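Local atomic coordinates of GTP-binding nuclear protein GSP1 (Encephalitozoon cuniculi, PDB entry 4DJT), a protein that binds GTP and GDP as a Ran-family small GTPase and probably takes part in nucleocytoplasmic transport, serving protein import into the nucleus and RNA export. Residues I61-W66 with H168-F173; T11-L16 with I83-A88. One frame throughout, in Å; residues are numbered along the deposited sequence.

Contact 1: residues I61-W66 with H168-F173; sequences IKFNVW and HLARIF
F63 carries this contact, reaching from strand 61-66 to helix 168-173 with the far end of its ring. CZ points at the start of A170, lying 4.0 Å from the methyl CB of A170 and 3.9 Å from its backbone N, which sits near the plane of the ring. One atom round the ring, CE1 of F63 meets CB of L169 at an oblique approach (4.0 Å). The same CE1 also comes within 4.1 Å of CE2 of F173, and here the two phenylalanines meet edge against edge. With CG anti to its carbonyl carbon (chi1 -61°), the F63 ring stands out from the strand and reaches about halfway across the 10.4 Å between the two segment axes. Residues F166, V51 and I14 also border it, so the ring is buried among apolar groups.

The packing thins toward I61. The tip of that side chain, CD1, touches CB of A170 at 4.1 Å, and the I61 side chain also touches D55 and L179. No hydrogen bond links the segments, which bury just 164 Å² between them. H168 and R171 point away from the strand, while K62 and N64 lie on the other face of the sheet; all four are partly exposed. The strand and helix run at 113° to each other, the helix lying across one face of the sheet. Such a layer of apolar side chains between the central sheet and the C-terminal helix of the G domain is characteristic of the Ras-like P-loop GTPase fold.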
ATOM      1  N   ILE A  61     -14.454  -6.155   7.264  1.00 22.00           N
ATOM      2  CA  ILE A  61     -13.216  -6.472   6.611  1.00 20.67           C
ATOM      3  C   ILE A  61     -12.164  -5.521   7.103  1.00 19.15           C
ATOM      4  O   ILE A  61     -12.291  -4.320   6.901  1.00 19.75           O
ATOM      5  CB  ILE A  61     -13.371  -6.365   5.097  1.00 20.47           C
ATOM      6  CG1 ILE A  61     -14.335  -7.443   4.646  1.00 21.16           C
ATOM      7  CG2 ILE A  61     -12.010  -6.518   4.411  1.00 20.12           C
ATOM      8  CD1 ILE A  61     -14.732  -7.365   3.181  1.00 21.32           C
ATOM      9  N   LYS A  62     -11.169  -6.046   7.799  1.00 18.60           N
ATOM     10  CA  LYS A  62     -10.131  -5.193   8.393  1.00 18.82           C
ATOM     11  C   LYS A  62      -8.806  -5.453   7.717  1.00 17.01           C
ATOM     12  O   LYS A  62      -8.344  -6.621   7.619  1.00 17.22           O
ATOM     13  CB  LYS A  62      -9.989  -5.404   9.918  1.00 20.21           C
ATOM     14  CG  LYS A  62      -8.837  -4.569  10.514  1.00 21.11           C
ATOM     15  CD  LYS A  62      -8.666  -4.785  12.017  1.00 23.23           C
ATOM     16  CE  LYS A  62      -9.726  -4.073  12.789  1.00 24.04           C
ATOM     17  NZ  LYS A  62      -9.685  -4.516  14.206  1.00 25.75           N
ATOM     18  N   PHE A  63      -8.196  -4.375   7.231  1.00 15.44           N
ATOM     19  CA  PHE A  63      -6.839  -4.430   6.711  1.00 14.16           C
ATOM     20  C   PHE A  63      -5.885  -3.826   7.755  1.00 14.59           C
ATOM     21  O   PHE A  63      -6.067  -2.697   8.213  1.00 14.72           O
ATOM     22  CB  PHE A  63      -6.755  -3.644   5.399  1.00 13.57           C
ATOM     23  CG  PHE A  63      -7.644  -4.195   4.310  1.00 13.00           C
ATOM     24  CD1 PHE A  63      -7.233  -5.274   3.550  1.00 13.33           C
ATOM     25  CD2 PHE A  63      -8.868  -3.618   4.036  1.00 13.34           C
ATOM     26  CE1 PHE A  63      -8.020  -5.773   2.504  1.00 13.23           C
ATOM     27  CE2 PHE A  63      -9.666  -4.095   3.008  1.00 13.11           C
ATOM     28  CZ  PHE A  63      -9.259  -5.180   2.244  1.00 13.04           C
ATOM     29  N   ASN A  64      -4.850  -4.575   8.098  1.00 14.40           N
ATOM     30  CA  ASN A  64      -3.795  -4.053   8.941  1.00 13.99           C
ATOM     31  C   ASN A  64      -2.676  -3.676   8.030  1.00 13.06           C
ATOM     32  O   ASN A  64      -1.931  -4.553   7.537  1.00 12.66           O
ATOM     33  CB  ASN A  64      -3.368  -5.129   9.955  1.00 14.79           C
ATOM     34  CG  ASN A  64      -4.354  -5.261  11.096  1.00 15.41           C
ATOM     35  OD1 ASN A  64      -4.841  -4.253  11.652  1.00 14.94           O
ATOM     36  ND2 ASN A  64      -4.657  -6.513  11.473  1.00 15.61           N
ATOM     37  N   VAL A  65      -2.615  -2.381   7.699  1.00 12.80           N
ATOM     38  CA  VAL A  65      -1.763  -1.902   6.643  1.00 12.12           C
ATOM     39  C   VAL A  65      -0.449  -1.378   7.250  1.00 12.21           C
ATOM     40  O   VAL A  65      -0.458  -0.473   8.057  1.00 11.90           O
ATOM     41  CB  VAL A  65      -2.464  -0.788   5.799  1.00 12.23           C
ATOM     42  CG1 VAL A  65      -1.600  -0.444   4.584  1.00 11.89           C
ATOM     43  CG2 VAL A  65      -3.847  -1.231   5.389  1.00 12.09           C
ATOM     44  N   TRP A  66       0.670  -2.035   6.921  1.00 12.42           N
ATOM     45  CA  TRP A  66       1.988  -1.651   7.444  1.00 12.67           C
ATOM     46  C   TRP A  66       2.640  -0.640   6.595  1.00 12.57           C
ATOM     47  O   TRP A  66       2.656  -0.768   5.362  1.00 13.02           O
ATOM     48  CB  TRP A  66       2.894  -2.867   7.545  1.00 13.32           C
ATOM     49  CG  TRP A  66       2.526  -3.755   8.685  1.00 13.94           C
ATOM     50  CD1 TRP A  66       1.261  -4.004   9.191  1.00 14.24           C
ATOM     51  CD2 TRP A  66       3.426  -4.551   9.506  1.00 14.71           C
ATOM     52  NE1 TRP A  66       1.336  -4.843  10.263  1.00 14.69           N
ATOM     53  CE2 TRP A  66       2.601  -5.229  10.478  1.00 14.89           C
ATOM     54  CE3 TRP A  66       4.804  -4.770   9.511  1.00 15.01           C
ATOM     55  CZ2 TRP A  66       3.139  -6.081  11.433  1.00 15.46           C
ATOM     56  CZ3 TRP A  66       5.334  -5.631  10.463  1.00 15.56           C
ATOM     57  CH2 TRP A  66       4.522  -6.277  11.401  1.00 15.64           C
ATOM     58  N   HIS A 168     -10.308  -3.970  -4.425  1.00 12.76           N
ATOM     59  CA  HIS A 168      -9.744  -5.103  -5.185  1.00 13.10           C
ATOM     60  C   HIS A 168      -9.246  -6.234  -4.305  1.00 12.52           C
ATOM     61  O   HIS A 168      -9.545  -7.403  -4.537  1.00 13.12           O
ATOM     62  CB  HIS A 168      -8.606  -4.654  -6.088  1.00 13.03           C
ATOM     63  CG  HIS A 168      -8.109  -5.747  -7.003  1.00 13.96           C
ATOM     64  ND1 HIS A 168      -8.843  -6.215  -8.009  1.00 15.00           N
ATOM     65  CD2 HIS A 168      -6.952  -6.524  -6.967  1.00 14.04           C
ATOM     66  CE1 HIS A 168      -8.172  -7.203  -8.633  1.00 15.45           C
ATOM     67  NE2 HIS A 168      -7.029  -7.397  -7.993  1.00 15.02           N
ATOM     68  N   LEU A 169      -8.492  -5.878  -3.277  1.00 12.65           N
ATOM     69  CA  LEU A 169      -7.918  -6.857  -2.353  1.00 12.63           C
ATOM     70  C   LEU A 169      -9.016  -7.648  -1.630  1.00 12.92           C
ATOM     71  O   LEU A 169      -8.938  -8.872  -1.548  1.00 13.45           O
ATOM     72  CB  LEU A 169      -6.965  -6.153  -1.354  1.00 12.66           C
ATOM     73  CG  LEU A 169      -5.627  -5.605  -1.894  1.00 12.83           C
ATOM     74  CD1 LEU A 169      -4.913  -4.722  -0.869  1.00 12.69           C
ATOM     75  CD2 LEU A 169      -4.715  -6.759  -2.336  1.00 13.36           C
ATOM     76  N   ALA A 170     -10.059  -6.971  -1.169  1.00 13.11           N
ATOM     77  CA  ALA A 170     -11.222  -7.635  -0.535  1.00 13.90           C
ATOM     78  C   ALA A 170     -11.903  -8.624  -1.466  1.00 14.30           C
ATOM     79  O   ALA A 170     -12.275  -9.774  -1.049  1.00 15.38           O
ATOM     80  CB  ALA A 170     -12.237  -6.602  -0.038  1.00 13.61           C
ATOM     81  N   ARG A 171     -12.023  -8.249  -2.742  1.00 14.36           N
ATOM     82  CA  ARG A 171     -12.558  -9.159  -3.749  1.00 14.93           C
ATOM     83  C   ARG A 171     -11.731 -10.421  -3.951  1.00 15.74           C
ATOM     84  O   ARG A 171     -12.289 -11.535  -3.952  1.00 16.61           O
ATOM     85  CB  ARG A 171     -12.767  -8.419  -5.080  1.00 14.69           C
ATOM     86  CG  ARG A 171     -13.845  -7.388  -4.971  1.00 14.88           C
ATOM     87  CD  ARG A 171     -13.887  -6.379  -6.112  1.00 15.26           C
ATOM     88  NE  ARG A 171     -15.125  -5.611  -6.043  1.00 15.92           N
ATOM     89  CZ  ARG A 171     -15.451  -4.604  -6.858  1.00 16.91           C
ATOM     90  NH1 ARG A 171     -14.621  -4.198  -7.832  1.00 17.18           N
ATOM     91  NH2 ARG A 171     -16.616  -3.994  -6.687  1.00 17.71           N
ATOM     92  N   ILE A 172     -10.413 -10.267  -4.062  1.00 16.30           N
ATOM     93  CA  ILE A 172      -9.496 -11.397  -4.167  1.00 17.17           C
ATOM     94  C   ILE A 172      -9.616 -12.328  -2.954  1.00 18.15           C
ATOM     95  O   ILE A 172      -9.768 -13.574  -3.082  1.00 17.74           O
ATOM     96  CB  ILE A 172      -8.013 -10.927  -4.306  1.00 17.39           C
ATOM     97  CG1 ILE A 172      -7.764 -10.184  -5.655  1.00 17.32           C
ATOM     98  CG2 ILE A 172      -7.075 -12.125  -4.166  1.00 18.11           C
ATOM     99  CD1 ILE A 172      -7.976 -10.998  -6.945  1.00 17.04           C
ATOM    100  N   PHE A 173      -9.534 -11.729  -1.769  1.00 18.00           N
ATOM    101  CA  PHE A 173      -9.497 -12.503  -0.553  1.00 19.26           C
ATOM    102  C   PHE A 173     -10.803 -13.237  -0.296  1.00 19.77           C
ATOM    103  O   PHE A 173     -10.770 -14.410   0.149  1.00 21.48           O
ATOM    104  CB  PHE A 173      -9.161 -11.607   0.620  1.00 17.78           C
ATOM    105  CG  PHE A 173      -7.778 -10.984   0.555  1.00 17.11           C
ATOM    106  CD1 PHE A 173      -6.706 -11.661  -0.035  1.00 17.63           C
ATOM    107  CD2 PHE A 173      -7.549  -9.761   1.135  1.00 16.50           C
ATOM    108  CE1 PHE A 173      -5.438 -11.099  -0.062  1.00 17.34           C
ATOM    109  CE2 PHE A 173      -6.293  -9.208   1.144  1.00 16.05           C
ATOM    110  CZ  PHE A 173      -5.239  -9.858   0.517  1.00 16.34           C
TER

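Contact 2: residues T11-L16 with I83-A88; sequences TYKICL and IGASGA
K13 grips the 83-88 segment at two points. Its side chain, extended throughout with CG anti to the backbone N (chi1 170°), runs alongside G84 and A85 and delivers NZ to the carbonyl O of I83 at 2.8 Å, the donor tilted 28° from the carbonyl plane. NZ also bonds to the carbonyl O of Y81, so two backbone oxygens hold the ammonium group. At the main chain, O of K13 accepts a hydrogen bond from N of S86 (2.8 Å). Further along, N of C15 bonds to O of G87 at 3.1 Å, where I14 pairs with G87 and C15 with A88 in parallel. One water joins N of K13, O of G84 and OG of S86, bridging the two segments.

Packing fills in around these bonds. SG of C15 meets CB of A85 at 3.7 Å on the side covered by F110, which also touches A88. On the opposite face, CD1 of I14 lies over the backbone of G87, 3.9 Å from its CA. Farther out, OG of S86 approaches the edge of the Y12 ring in its plane, 4.0 Å from CD1. The chemistry implies that the end of the predicted switch II region is tied to the central strand mainly through backbone carbonyls and amides, with the K13 ammonium adding a hold on I83.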
ATOM      1  N   THR A  11      -9.641 -10.449   8.430  1.00 21.26           N
ATOM      2  CA  THR A  11      -8.453  -9.598   8.743  1.00 19.77           C
ATOM      3  C   THR A  11      -7.251  -9.983   7.916  1.00 18.79           C
ATOM      4  O   THR A  11      -6.871 -11.145   7.851  1.00 18.25           O
ATOM      5  CB  THR A  11      -8.072  -9.674  10.235  1.00 21.18           C
ATOM      6  OG1 THR A  11      -9.239  -9.446  11.013  1.00 22.80           O
ATOM      7  CG2 THR A  11      -6.998  -8.626  10.608  1.00 20.04           C
ATOM      8  N   TYR A  12      -6.620  -8.987   7.302  1.00 16.13           N
ATOM      9  CA  TYR A  12      -5.539  -9.233   6.373  1.00 15.82           C
ATOM     10  C   TYR A  12      -4.425  -8.246   6.612  1.00 15.60           C
ATOM     11  O   TYR A  12      -4.684  -7.060   6.735  1.00 15.15           O
ATOM     12  CB  TYR A  12      -6.032  -9.059   4.935  1.00 15.67           C
ATOM     13  CG  TYR A  12      -7.260  -9.875   4.624  1.00 16.87           C
ATOM     14  CD1 TYR A  12      -7.171 -11.228   4.409  1.00 17.83           C
ATOM     15  CD2 TYR A  12      -8.537  -9.273   4.608  1.00 18.37           C
ATOM     16  CE1 TYR A  12      -8.299 -11.994   4.144  1.00 18.86           C
ATOM     17  CE2 TYR A  12      -9.673 -10.010   4.317  1.00 18.43           C
ATOM     18  CZ  TYR A  12      -9.547 -11.379   4.099  1.00 19.47           C
ATOM     19  OH  TYR A  12     -10.680 -12.089   3.817  1.00 21.28           O
ATOM     20  N   LYS A  13      -3.190  -8.723   6.682  1.00 15.37           N
ATOM     21  CA  LYS A  13      -2.056  -7.808   6.710  1.00 14.75           C
ATOM     22  C   LYS A  13      -1.692  -7.395   5.299  1.00 14.56           C
ATOM     23  O   LYS A  13      -1.500  -8.263   4.408  1.00 15.07           O
ATOM     24  CB  LYS A  13      -0.846  -8.443   7.348  1.00 15.61           C
ATOM     25  CG  LYS A  13       0.432  -7.628   7.177  1.00 15.31           C
ATOM     26  CD  LYS A  13       1.600  -8.311   7.826  1.00 16.16           C
ATOM     27  CE  LYS A  13       2.914  -7.581   7.565  1.00 16.17           C
ATOM     28  NZ  LYS A  13       4.025  -8.129   8.398  1.00 16.53           N
ATOM     29  N   ILE A  14      -1.465  -6.098   5.107  1.00 12.86           N
ATOM     30  CA  ILE A  14      -1.086  -5.592   3.787  1.00 12.57           C
ATOM     31  C   ILE A  14       0.187  -4.769   3.968  1.00 12.52           C
ATOM     32  O   ILE A  14       0.237  -3.905   4.853  1.00 11.84           O
ATOM     33  CB  ILE A  14      -2.180  -4.676   3.166  1.00 12.33           C
ATOM     34  CG1 ILE A  14      -3.529  -5.413   3.013  1.00 12.67           C
ATOM     35  CG2 ILE A  14      -1.677  -4.043   1.868  1.00 12.27           C
ATOM     36  CD1 ILE A  14      -3.497  -6.569   2.053  1.00 12.10           C
ATOM     37  N   CYS A  15       1.176  -4.975   3.108  1.00 12.77           N
ATOM     38  CA  CYS A  15       2.393  -4.149   3.112  1.00 13.19           C
ATOM     39  C   CYS A  15       2.346  -3.060   2.076  1.00 13.70           C
ATOM     40  O   CYS A  15       2.077  -3.332   0.894  1.00 13.23           O
ATOM     41  CB  CYS A  15       3.640  -5.001   2.836  1.00 14.13           C
ATOM     42  SG  CYS A  15       3.981  -6.190   4.164  1.00 15.41           S
ATOM     43  N   LEU A  16       2.642  -1.833   2.495  1.00 13.20           N
ATOM     44  CA  LEU A  16       2.931  -0.757   1.520  1.00 14.37           C
ATOM     45  C   LEU A  16       4.390  -0.791   1.155  1.00 14.86           C
ATOM     46  O   LEU A  16       5.258  -0.751   2.016  1.00 16.12           O
ATOM     47  CB  LEU A  16       2.598   0.628   2.083  1.00 14.92           C
ATOM     48  CG  LEU A  16       1.235   0.792   2.666  1.00 15.60           C
ATOM     49  CD1 LEU A  16       1.044   2.247   3.168  1.00 15.20           C
ATOM     50  CD2 LEU A  16       0.157   0.392   1.659  1.00 17.03           C
ATOM     51  N   ILE A  83       6.666 -10.612   6.446  1.00 21.27           N
ATOM     52  CA  ILE A  83       6.141 -11.901   6.920  1.00 22.37           C
ATOM     53  C   ILE A  83       4.683 -11.806   7.365  1.00 21.69           C
ATOM     54  O   ILE A  83       4.296 -10.890   8.078  1.00 20.96           O
ATOM     55  CB  ILE A  83       6.971 -12.462   8.092  1.00 25.04           C
ATOM     56  CG1 ILE A  83       8.324 -12.955   7.577  1.00 25.96           C
ATOM     57  CG2 ILE A  83       6.233 -13.628   8.769  1.00 25.70           C
ATOM     58  CD1 ILE A  83       9.276 -13.450   8.671  1.00 27.51           C
ATOM     59  N   GLY A  84       3.874 -12.750   6.922  1.00 21.25           N
ATOM     60  CA  GLY A  84       2.478 -12.784   7.316  1.00 21.41           C
ATOM     61  C   GLY A  84       1.550 -11.940   6.441  1.00 20.24           C
ATOM     62  O   GLY A  84       0.334 -11.968   6.648  1.00 20.49           O
ATOM     63  N   ALA A  85       2.111 -11.182   5.489  1.00 18.28           N
ATOM     64  CA  ALA A  85       1.296 -10.346   4.578  1.00 17.15           C
ATOM     65  C   ALA A  85       0.450 -11.210   3.676  1.00 17.11           C
ATOM     66  O   ALA A  85       0.934 -12.226   3.147  1.00 17.29           O
ATOM     67  CB  ALA A  85       2.155  -9.419   3.718  1.00 16.17           C
ATOM     68  N   SER A  86      -0.791 -10.774   3.479  1.00 16.38           N
ATOM     69  CA  SER A  86      -1.693 -11.370   2.507  1.00 16.65           C
ATOM     70  C   SER A  86      -1.608 -10.668   1.166  1.00 15.79           C
ATOM     71  O   SER A  86      -2.106 -11.204   0.184  1.00 16.68           O
ATOM     72  CB  SER A  86      -3.142 -11.323   3.004  1.00 17.58           C
ATOM     73  OG  SER A  86      -3.361 -12.249   4.032  1.00 18.94           O
ATOM     74  N   GLY A  87      -1.043  -9.450   1.130  1.00 14.44           N
ATOM     75  CA  GLY A  87      -1.001  -8.653  -0.081  1.00 13.91           C
ATOM     76  C   GLY A  87      -0.108  -7.465   0.091  1.00 13.53           C
ATOM     77  O   GLY A  87       0.386  -7.223   1.200  1.00 13.96           O
ATOM     78  N   ALA A  88       0.107  -6.731  -1.005  1.00 12.84           N
ATOM     79  CA  ALA A  88       0.926  -5.527  -1.004  1.00 12.30           C
ATOM     80  C   ALA A  88       0.284  -4.493  -1.909  1.00 12.19           C
ATOM     81  O   ALA A  88      -0.402  -4.834  -2.909  1.00 12.09           O
ATOM     82  CB  ALA A  88       2.359  -5.825  -1.457  1.00 12.66           C
TER
HETATM   83  O   HOH W   1      -2.534 -11.516   6.448  1.00 21.09           O

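Overall arrangement
Strands 60-68 and 11-17 are neighbours in the sheet, and backbone bonds from W66 to I14 and from N64 to Y12 join the two contacts directly. Contact 1 is buried and wholly apolar, packing a helix against one sheet face without any hydrogen bond between the segments. Contact 2 lies partly within the sheet and partly on the loop leading to it, and is only partly buried: backbone bonding dominates, and toward exposed I83 and G84 a lysine and a water take over. F173 connects the two, since besides its part in contact 1 it stacks on Y12 and packs against S86. I14 likewise touches both F63 and L169, so the helix-facing side of contact 2 continues the apolar layer of contact 1.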